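Side-chain contacts in iron uptake protein A2 (Synechocystis sp., PDB 2VOZ), which binds ferric iron in the periplasm and is probably a substrate-binding subunit of an ABC transporter that imports it: residues 40-45 against 298-303; 124-129 against 289-294. One frame throughout, in Å; residues are numbered along the deposited sequence.

Interaction 1: residues 40-45 against 298-303; sequences SSRHYN and NNEYPV
Arg42 and Glu300 form a long salt bridge, Arg42 NH1 to Glu300 OE2 3.7 Å in the Glu300 conformer described, with two water molecules wedged beside it. Water 1 accepts weakly from Arg42 NH1 and donates to Glu300 OE2 at 2.9 Å. Water 2, 2.8 Å from Arg42 NH1, also accepts from the backbone N of Asn298; its link to Glu300 OE2 is doubtful. The carboxylate oxygen lies at the edge of the guanidinium, but the two planes are turned 52° apart and the chains run antiparallel alongside one another. Each charge has a further mate: Asp47 for Arg42 and Arg129 for Glu300. On one face of the Arg42 guanidinium lies Tyr44, its CD2 3.5 Å above the plane.

Tyr44 in turn lies under Asn298. The amide of Asn298 is nearly parallel to the phenol ring, the planes 18° apart, and its CG sits 3.1 Å from Tyr44 OH; this is close packing of the amide over the hydroxyl, the angles being poor for a hydrogen bond. With CG anti to the backbone N (chi1 -165°), Asn298 brings CB over the CZ end of the ring and the amide CG over the hydroxyl. Its ND2 donates to Glu300 OE1 at 3.0 Å, meeting that oxygen from above the carboxylate plane, while OD1 is taken by Arg229.

Asn299, with positive phi, closes helix 288-297 in a Schellman motif. His43 and Tyr44 bind iron in the loaded protein, and Asn298 touches Tyr225, another iron-binding residue: the arrangement belongs to the tyrosine-rich site, here without metal, of a ferric-binding periplasmic protein.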
ATOM      1  N   SER B  40       6.263  13.732 -11.248  1.00 10.19           N
ATOM      2  CA  SER B  40       6.674  14.116  -9.899  1.00  9.55           C
ATOM      3  C   SER B  40       7.587  13.097  -9.241  1.00 10.39           C
ATOM      4  O   SER B  40       7.333  11.894  -9.298  1.00 10.05           O
ATOM      5  CB  SER B  40       5.448  14.367  -9.009  1.00  9.68           C
ATOM      6  OG  SER B  40       5.913  14.812  -7.737  1.00 11.00           O
ATOM      7  N   SER B  41       8.642  13.581  -8.584  1.00  9.46           N
ATOM      8  CA  SER B  41       9.474  12.680  -7.788  1.00 10.43           C
ATOM      9  C   SER B  41       9.023  12.646  -6.337  1.00 11.77           C
ATOM     10  O   SER B  41       9.667  11.997  -5.490  1.00 12.10           O
ATOM     11  CB  SER B  41      10.950  13.089  -7.856  1.00 11.10           C
ATOM     12  OG  SER B  41      11.146  14.373  -7.311  1.00 11.96           O
ATOM     13  N   ARG B  42       7.937  13.363  -6.067  1.00 11.75           N
ATOM     14  CA  ARG B  42       7.335  13.395  -4.740  1.00 14.99           C
ATOM     15  C   ARG B  42       5.951  12.767  -4.757  1.00 17.48           C
ATOM     16  O   ARG B  42       5.072  13.174  -5.531  1.00 18.28           O
ATOM     17  CB  ARG B  42       7.205  14.848  -4.257  1.00 14.80           C
ATOM     18  CG  ARG B  42       6.333  14.973  -3.000  1.00 14.79           C
ATOM     19  CD  ARG B  42       5.249  16.014  -3.160  1.00 13.97           C
ATOM     20  NE  ARG B  42       4.158  15.802  -2.208  1.00 11.08           N
ATOM     21  CZ  ARG B  42       4.111  16.354  -0.995  1.00 13.28           C
ATOM     22  NH1 ARG B  42       5.113  17.141  -0.575  1.00 12.34           N
ATOM     23  NH2 ARG B  42       3.062  16.127  -0.208  1.00 12.17           N
ATOM     24  N   HIS B  43       5.716  11.819  -3.869  1.00 19.62           N
ATOM     25  CA  HIS B  43       4.326  11.422  -3.690  1.00 21.98           C
ATOM     26  C   HIS B  43       4.121  10.863  -2.319  1.00 21.34           C
ATOM     27  O   HIS B  43       4.851  10.013  -1.866  1.00 21.78           O
ATOM     28  CB  HIS B  43       3.914  10.364  -4.693  1.00 22.33           C
ATOM     29  CG  HIS B  43       2.459  10.000  -4.608  1.00 26.24           C
ATOM     30  ND1 HIS B  43       1.998   8.968  -3.818  1.00 28.55           N
ATOM     31  CD2 HIS B  43       1.370  10.544  -5.197  1.00 27.35           C
ATOM     32  CE1 HIS B  43       0.684   8.883  -3.942  1.00 31.01           C
ATOM     33  NE2 HIS B  43       0.279   9.828  -4.773  1.00 30.40           N
ATOM     34  N   TYR B  44       3.121  11.400  -1.665  1.00 22.78           N
ATOM     35  CA  TYR B  44       2.672  10.826  -0.451  1.00 22.49           C
ATOM     36  C   TYR B  44       1.248  10.421  -0.756  1.00 24.39           C
ATOM     37  O   TYR B  44       0.480  11.222  -1.336  1.00 24.17           O
ATOM     38  CB  TYR B  44       2.891  11.843   0.651  1.00 22.15           C
ATOM     39  CG  TYR B  44       4.400  12.057   0.790  1.00 20.56           C
ATOM     40  CD1 TYR B  44       5.173  11.216   1.593  1.00 19.76           C
ATOM     41  CD2 TYR B  44       5.061  13.043   0.056  1.00 18.75           C
ATOM     42  CE1 TYR B  44       6.569  11.384   1.694  1.00 17.99           C
ATOM     43  CE2 TYR B  44       6.430  13.209   0.157  1.00 14.32           C
ATOM     44  CZ  TYR B  44       7.170  12.390   0.980  1.00 18.90           C
ATOM     45  OH  TYR B  44       8.538  12.581   1.058  1.00 20.34           O
ATOM     46  N   ASN B  45       0.964   9.129  -0.515  1.00 24.63           N
ATOM     47  CA  ASN B  45      -0.406   8.567  -0.551  1.00 25.55           C
ATOM     48  C   ASN B  45      -1.351   9.659  -0.185  1.00 23.57           C
ATOM     49  O   ASN B  45      -2.461   9.857  -0.726  1.00 23.49           O
ATOM     50  CB  ASN B  45      -0.533   7.452   0.501  1.00 25.82           C
ATOM     51  CG  ASN B  45      -0.284   6.108  -0.083  1.00 31.67           C
ATOM     52  OD1 ASN B  45      -0.105   5.974  -1.311  1.00 37.17           O
ATOM     53  ND2 ASN B  45      -0.268   5.074   0.775  1.00 35.31           N
ATOM     54  N   ASN B 298       4.949  15.417   4.058  1.00  9.97           N
ATOM     55  CA  ASN B 298       6.295  15.076   4.461  1.00 10.52           C
ATOM     56  C   ASN B 298       6.790  15.933   5.627  1.00  9.37           C
ATOM     57  O   ASN B 298       7.976  16.198   5.750  1.00  8.62           O
ATOM     58  CB  ASN B 298       7.255  15.176   3.275  1.00 11.50           C
ATOM     59  CG  ASN B 298       8.601  14.499   3.535  1.00 11.98           C
ATOM     60  OD1 ASN B 298       8.711  13.529   4.316  1.00 13.37           O
ATOM     61  ND2 ASN B 298       9.641  14.994   2.857  1.00 12.22           N
ATOM     62  N   ASN B 299       5.883  16.410   6.478  1.00  8.29           N
ATOM     63  CA  ASN B 299       6.325  17.151   7.667  1.00  8.32           C
ATOM     64  C   ASN B 299       7.193  18.358   7.302  1.00  8.78           C
ATOM     65  O   ASN B 299       8.200  18.637   7.962  1.00  8.50           O
ATOM     66  CB  ASN B 299       7.068  16.213   8.631  1.00  8.24           C
ATOM     67  CG  ASN B 299       6.170  15.181   9.195  1.00  9.90           C
ATOM     68  OD1 ASN B 299       5.126  15.525   9.768  1.00 11.45           O
ATOM     69  ND2 ASN B 299       6.549  13.913   9.058  1.00 11.15           N
ATOM     70  N   GLU B 300       6.776  19.053   6.248  1.00  7.79           N
ATOM     71  CA  GLU B 300       7.483  20.235   5.718  0.70  7.88           C
ATOM     72  C   GLU B 300       6.680  21.465   6.068  1.00  8.81           C
ATOM     73  O   GLU B 300       5.563  21.356   6.582  1.00  9.26           O
ATOM     74  CB  GLU B 300       7.633  20.135   4.184  0.70  8.07           C
ATOM     75  CG  GLU B 300       8.821  19.297   3.734  0.70 10.52           C
ATOM     76  CD  GLU B 300       8.616  18.581   2.376  0.70 15.25           C
ATOM     77  OE1 GLU B 300       9.538  17.849   1.955  0.70 17.15           O
ATOM     78  OE2 GLU B 300       7.557  18.736   1.705  0.70 14.89           O
ATOM     79  N   TYR B 301       7.254  22.648   5.800  1.00  8.20           N
ATOM     80  CA  TYR B 301       6.525  23.894   6.038  1.00  7.79           C
ATOM     81  C   TYR B 301       5.856  24.331   4.742  1.00  8.60           C
ATOM     82  O   TYR B 301       6.444  24.206   3.653  1.00  8.70           O
ATOM     83  CB  TYR B 301       7.486  25.001   6.425  1.00  9.16           C
ATOM     84  CG  TYR B 301       8.330  24.751   7.637  1.00  8.32           C
ATOM     85  CD1 TYR B 301       9.589  24.108   7.537  1.00  7.95           C
ATOM     86  CD2 TYR B 301       7.895  25.173   8.903  1.00  8.93           C
ATOM     87  CE1 TYR B 301      10.391  23.910   8.670  1.00  8.80           C
ATOM     88  CE2 TYR B 301       8.697  24.969  10.045  1.00  9.48           C
ATOM     89  CZ  TYR B 301       9.938  24.347   9.908  1.00  8.67           C
ATOM     90  OH  TYR B 301      10.755  24.155  11.000  1.00  9.00           O
ATOM     91  N   PRO B 302       4.654  24.922   4.843  1.00  8.70           N
ATOM     92  CA  PRO B 302       4.123  25.589   3.645  1.00  8.25           C
ATOM     93  C   PRO B 302       5.006  26.742   3.244  1.00  9.05           C
ATOM     94  O   PRO B 302       5.789  27.260   4.070  1.00  8.66           O
ATOM     95  CB  PRO B 302       2.762  26.153   4.119  1.00  8.35           C
ATOM     96  CG  PRO B 302       2.399  25.294   5.334  1.00  9.76           C
ATOM     97  CD  PRO B 302       3.738  25.029   6.004  1.00  8.79           C
ATOM     98  N   VAL B 303       4.902  27.131   1.979  1.00  8.42           N
ATOM     99  CA  VAL B 303       5.610  28.338   1.545  1.00  9.03           C
ATOM    100  C   VAL B 303       4.748  29.549   1.799  1.00 10.85           C
ATOM    101  O   VAL B 303       5.255  30.671   1.791  1.00 11.18           O
ATOM    102  CB  VAL B 303       6.068  28.283   0.063  1.00  9.24           C
ATOM    103  CG1 VAL B 303       7.132  27.153  -0.122  1.00  8.56           C
ATOM    104  CG2 VAL B 303       4.885  28.044  -0.876  1.00  9.84           C
TER
HETATM  105  O   HOH W   1       8.293  17.399  -0.775  1.00 18.81           O
HETATM  106  O   HOH W   2       5.376  17.630   2.211  1.00 19.90           O

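Interaction 2: residues 124-129 against 289-294; sequences YGFTQR and DAQRYF
Strand 124-129 and helix 289-294 run in roughly the same direction, their axes 8.7 Å apart at the closest and inclined by 38°. The strand is irregular here: a classic beta bulge sets Phe126 and Thr127 together opposite Ser264 of strand 261-268. From the bulge the carbonyl of Phe126 is met by Gln291, whose NE2 donates to Phe126 O at 2.8 Å. The approach lies in the carbonyl plane, on a lone pair, with an N-H...O angle of 153°. A bend at chi2 (-79°) curls the glutamine chain so that its amide reaches the strand, where Gln291 NE2 also stands at the edge of the Phe126 ring, 4.1 Å from Phe126 CD1. The same amide serves both ways, since NE2 also donates to Leu285 O and OE1 accepts from the backbone N of Val303 and Ile304. A leucine in place of Gln291 would probably leave the Phe126 carbonyl without this donor and the two backbone N-H groups without their shared acceptor.

Phe294, about one helical turn on, supplies the apolar half. Its CD1 meets the methyl of Thr127, CG2, at 3.6 Å, the two side chains crossing at about a right angle, and Phe294 CE1 packs on Phe126 CB at 4.1 Å. Thr127 OG1 hydrogen-bonds to Ser264 OG and Glu300 OE2.

The helix thus packs on strand 124-136, the antiparallel neighbour of strand 261-268. Helix 275-285 covers Phe126 through Leu282 and Leu285, and helix 48-54 reaches Phe294 with Leu50 and Tyr51, while Asp289 and Arg292 form reciprocal salt bridges with Arg292 and Asp289 of the second subunit.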
ATOM      1  N   TYR B 124       8.722  27.227  -9.071  1.00  7.90           N
ATOM      2  CA  TYR B 124       8.132  27.827  -7.872  1.00  9.09           C
ATOM      3  C   TYR B 124       8.224  26.843  -6.728  1.00  9.56           C
ATOM      4  O   TYR B 124       7.921  25.667  -6.913  1.00  9.53           O
ATOM      5  CB  TYR B 124       6.638  28.144  -8.130  1.00  9.48           C
ATOM      6  CG  TYR B 124       6.520  29.132  -9.246  1.00 11.77           C
ATOM      7  CD1 TYR B 124       6.562  28.719 -10.562  1.00 11.03           C
ATOM      8  CD2 TYR B 124       6.437  30.500  -8.972  1.00  8.66           C
ATOM      9  CE1 TYR B 124       6.497  29.676 -11.639  1.00 10.84           C
ATOM     10  CE2 TYR B 124       6.390  31.459 -10.015  1.00 11.17           C
ATOM     11  CZ  TYR B 124       6.419  31.035 -11.331  1.00 11.59           C
ATOM     12  OH  TYR B 124       6.378  31.954 -12.348  1.00 13.83           O
ATOM     13  N   GLY B 125       8.670  27.300  -5.564  1.00  9.41           N
ATOM     14  CA  GLY B 125       8.633  26.416  -4.371  1.00  9.25           C
ATOM     15  C   GLY B 125       7.218  26.303  -3.834  1.00  9.03           C
ATOM     16  O   GLY B 125       6.473  27.297  -3.797  1.00  8.90           O
ATOM     17  N   PHE B 126       6.825  25.068  -3.497  1.00  8.79           N
ATOM     18  CA  PHE B 126       5.531  24.831  -2.879  1.00  9.28           C
ATOM     19  C   PHE B 126       5.586  24.312  -1.448  1.00  9.57           C
ATOM     20  O   PHE B 126       4.591  24.435  -0.732  1.00 10.37           O
ATOM     21  CB  PHE B 126       4.667  23.946  -3.766  1.00  9.53           C
ATOM     22  CG  PHE B 126       4.263  24.635  -5.010  1.00  9.73           C
ATOM     23  CD1 PHE B 126       3.235  25.611  -4.972  1.00  8.85           C
ATOM     24  CD2 PHE B 126       4.942  24.406  -6.188  1.00  9.05           C
ATOM     25  CE1 PHE B 126       2.862  26.290  -6.128  1.00  9.43           C
ATOM     26  CE2 PHE B 126       4.606  25.112  -7.343  1.00  8.49           C
ATOM     27  CZ  PHE B 126       3.558  26.041  -7.311  1.00  8.80           C
ATOM     28  N   THR B 127       6.707  23.711  -1.046  1.00  8.48           N
ATOM     29  CA  THR B 127       6.942  23.431   0.383  1.00  8.29           C
ATOM     30  C   THR B 127       8.366  23.824   0.672  1.00  7.81           C
ATOM     31  O   THR B 127       9.164  23.994  -0.258  1.00  7.82           O
ATOM     32  CB  THR B 127       6.767  21.919   0.715  1.00  9.56           C
ATOM     33  OG1 THR B 127       7.810  21.195   0.070  1.00 13.02           O
ATOM     34  CG2 THR B 127       5.399  21.439   0.253  1.00 13.58           C
ATOM     35  N   GLN B 128       8.711  23.940   1.946  1.00  7.47           N
ATOM     36  CA  GLN B 128      10.080  24.198   2.311  1.00  7.86           C
ATOM     37  C   GLN B 128      10.502  23.330   3.493  1.00  8.47           C
ATOM     38  O   GLN B 128       9.666  22.841   4.257  1.00  8.71           O
ATOM     39  CB  GLN B 128      10.320  25.690   2.559  1.00 10.23           C
ATOM     40  CG  GLN B 128       9.587  26.246   3.684  1.00 10.67           C
ATOM     41  CD  GLN B 128       9.732  27.778   3.818  1.00 10.88           C
ATOM     42  OE1 GLN B 128      10.824  28.338   3.717  1.00 11.55           O
ATOM     43  NE2 GLN B 128       8.618  28.441   4.057  1.00 11.18           N
ATOM     44  N   ARG B 129      11.796  23.028   3.539  1.00  8.24           N
ATOM     45  CA  ARG B 129      12.391  22.251   4.619  1.00  6.87           C
ATOM     46  C   ARG B 129      13.602  23.055   5.071  1.00  7.42           C
ATOM     47  O   ARG B 129      14.083  23.928   4.332  1.00  9.41           O
ATOM     48  CB  ARG B 129      12.858  20.846   4.135  1.00  7.93           C
ATOM     49  CG  ARG B 129      13.863  20.844   2.945  1.00  7.20           C
ATOM     50  CD  ARG B 129      13.213  20.813   1.525  1.00 10.96           C
ATOM     51  NE  ARG B 129      12.329  19.659   1.378  1.00  8.28           N
ATOM     52  CZ  ARG B 129      12.765  18.404   1.150  1.00  9.98           C
ATOM     53  NH1 ARG B 129      14.063  18.165   0.999  1.00  9.98           N
ATOM     54  NH2 ARG B 129      11.908  17.396   1.105  1.00 10.52           N
ATOM     55  N   ASP B 289      -5.797  25.800   1.125  1.00 12.71           N
ATOM     56  CA  ASP B 289      -6.361  24.447   1.342  1.00 14.51           C
ATOM     57  C   ASP B 289      -5.278  23.413   0.980  1.00 13.57           C
ATOM     58  O   ASP B 289      -4.847  22.580   1.789  1.00 13.09           O
ATOM     59  CB  ASP B 289      -7.554  24.255   0.379  1.00 15.15           C
ATOM     60  CG  ASP B 289      -8.871  24.735   0.961  1.00 21.28           C
ATOM     61  OD1 ASP B 289      -8.860  25.403   2.042  1.00 23.13           O
ATOM     62  OD2 ASP B 289      -9.927  24.455   0.331  1.00 21.70           O
ATOM     63  N   ALA B 290      -4.790  23.534  -0.251  1.00 10.47           N
ATOM     64  CA  ALA B 290      -3.812  22.573  -0.776  1.00  9.87           C
ATOM     65  C   ALA B 290      -2.481  22.710  -0.028  1.00 10.00           C
ATOM     66  O   ALA B 290      -1.859  21.708   0.315  1.00 10.09           O
ATOM     67  CB  ALA B 290      -3.625  22.817  -2.239  1.00 10.15           C
ATOM     68  N   GLN B 291      -2.024  23.936   0.209  1.00  8.65           N
ATOM     69  CA  GLN B 291      -0.741  24.126   0.917  1.00  9.70           C
ATOM     70  C   GLN B 291      -0.693  23.395   2.254  1.00 10.02           C
ATOM     71  O   GLN B 291       0.353  22.790   2.623  1.00 10.89           O
ATOM     72  CB  GLN B 291      -0.509  25.613   1.232  1.00 10.03           C
ATOM     73  CG  GLN B 291       0.092  26.387   0.092  1.00 10.09           C
ATOM     74  CD  GLN B 291       1.585  26.137  -0.014  1.00 10.80           C
ATOM     75  OE1 GLN B 291       2.337  26.501   0.884  1.00 10.44           O
ATOM     76  NE2 GLN B 291       2.012  25.492  -1.110  1.00 10.44           N
ATOM     77  N   ARG B 292      -1.799  23.439   2.990  1.00  8.27           N
ATOM     78  CA  ARG B 292      -1.770  22.909   4.343  1.00  9.55           C
ATOM     79  C   ARG B 292      -1.427  21.435   4.290  1.00  9.08           C
ATOM     80  O   ARG B 292      -0.542  20.960   4.988  1.00  8.97           O
ATOM     81  CB  ARG B 292      -3.108  23.076   5.033  1.00  9.12           C
ATOM     82  CG  ARG B 292      -3.033  22.680   6.502  1.00  9.31           C
ATOM     83  CD  ARG B 292      -4.357  22.902   7.139  1.00 10.81           C
ATOM     84  NE  ARG B 292      -4.251  22.619   8.570  1.00 12.02           N
ATOM     85  CZ  ARG B 292      -5.261  22.776   9.421  1.00 14.82           C
ATOM     86  NH1 ARG B 292      -6.428  23.226   8.974  1.00 12.86           N
ATOM     87  NH2 ARG B 292      -5.072  22.519  10.710  1.00 12.76           N
ATOM     88  N   TYR B 293      -2.157  20.699   3.456  1.00  8.47           N
ATOM     89  CA  TYR B 293      -1.985  19.255   3.492  1.00  7.84           C
ATOM     90  C   TYR B 293      -0.852  18.733   2.615  1.00  8.19           C
ATOM     91  O   TYR B 293      -0.341  17.641   2.865  1.00  7.93           O
ATOM     92  CB  TYR B 293      -3.306  18.573   3.173  1.00  8.81           C
ATOM     93  CG  TYR B 293      -4.326  18.924   4.218  1.00  8.07           C
ATOM     94  CD1 TYR B 293      -4.150  18.545   5.554  1.00  7.66           C
ATOM     95  CD2 TYR B 293      -5.422  19.698   3.885  1.00 11.67           C
ATOM     96  CE1 TYR B 293      -5.078  18.906   6.531  0.50  5.89           C
ATOM     97  CE2 TYR B 293      -6.365  20.062   4.849  1.00 13.37           C
ATOM     98  CZ  TYR B 293      -6.169  19.662   6.170  1.00 11.83           C
ATOM     99  OH  TYR B 293      -7.114  20.024   7.104  1.00 12.56           O
ATOM    100  N   PHE B 294      -0.467  19.514   1.611  1.00  8.08           N
ATOM    101  CA  PHE B 294       0.663  19.191   0.802  1.00  8.59           C
ATOM    102  C   PHE B 294       1.913  19.229   1.710  1.00  9.48           C
ATOM    103  O   PHE B 294       2.717  18.305   1.716  1.00  9.49           O
ATOM    104  CB  PHE B 294       0.749  20.181  -0.331  1.00 10.83           C
ATOM    105  CG  PHE B 294       1.575  19.725  -1.465  1.00 10.91           C
ATOM    106  CD1 PHE B 294       2.695  20.472  -1.867  1.00 13.00           C
ATOM    107  CD2 PHE B 294       1.239  18.567  -2.175  1.00  9.67           C
ATOM    108  CE1 PHE B 294       3.467  20.066  -2.977  1.00 14.81           C
ATOM    109  CE2 PHE B 294       2.001  18.147  -3.282  1.00 12.50           C
ATOM    110  CZ  PHE B 294       3.121  18.875  -3.681  1.00 14.93           C
TER

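From the N terminus, strand 35-40 leads into residues 40-45, whose partner 298-303 comes some 250 residues later, so interaction 1 closes the larger loop. Interaction 2 is nested inside it: strand 124-136 follows, and the chain returns to it through helix 288-297. That helix runs directly on to residues 298-303, so both closures fall close together. Strand 301-302 then pairs antiparallel with strand 124-136, Tyr301 O probably accepting from Gln128 N, and a salt bridge from Glu300 OE1 to Arg129 NH2 (2.6 Å) links the two contacts. Together they tie the iron-binding loop, the helix and neighbouring strands of one sheet.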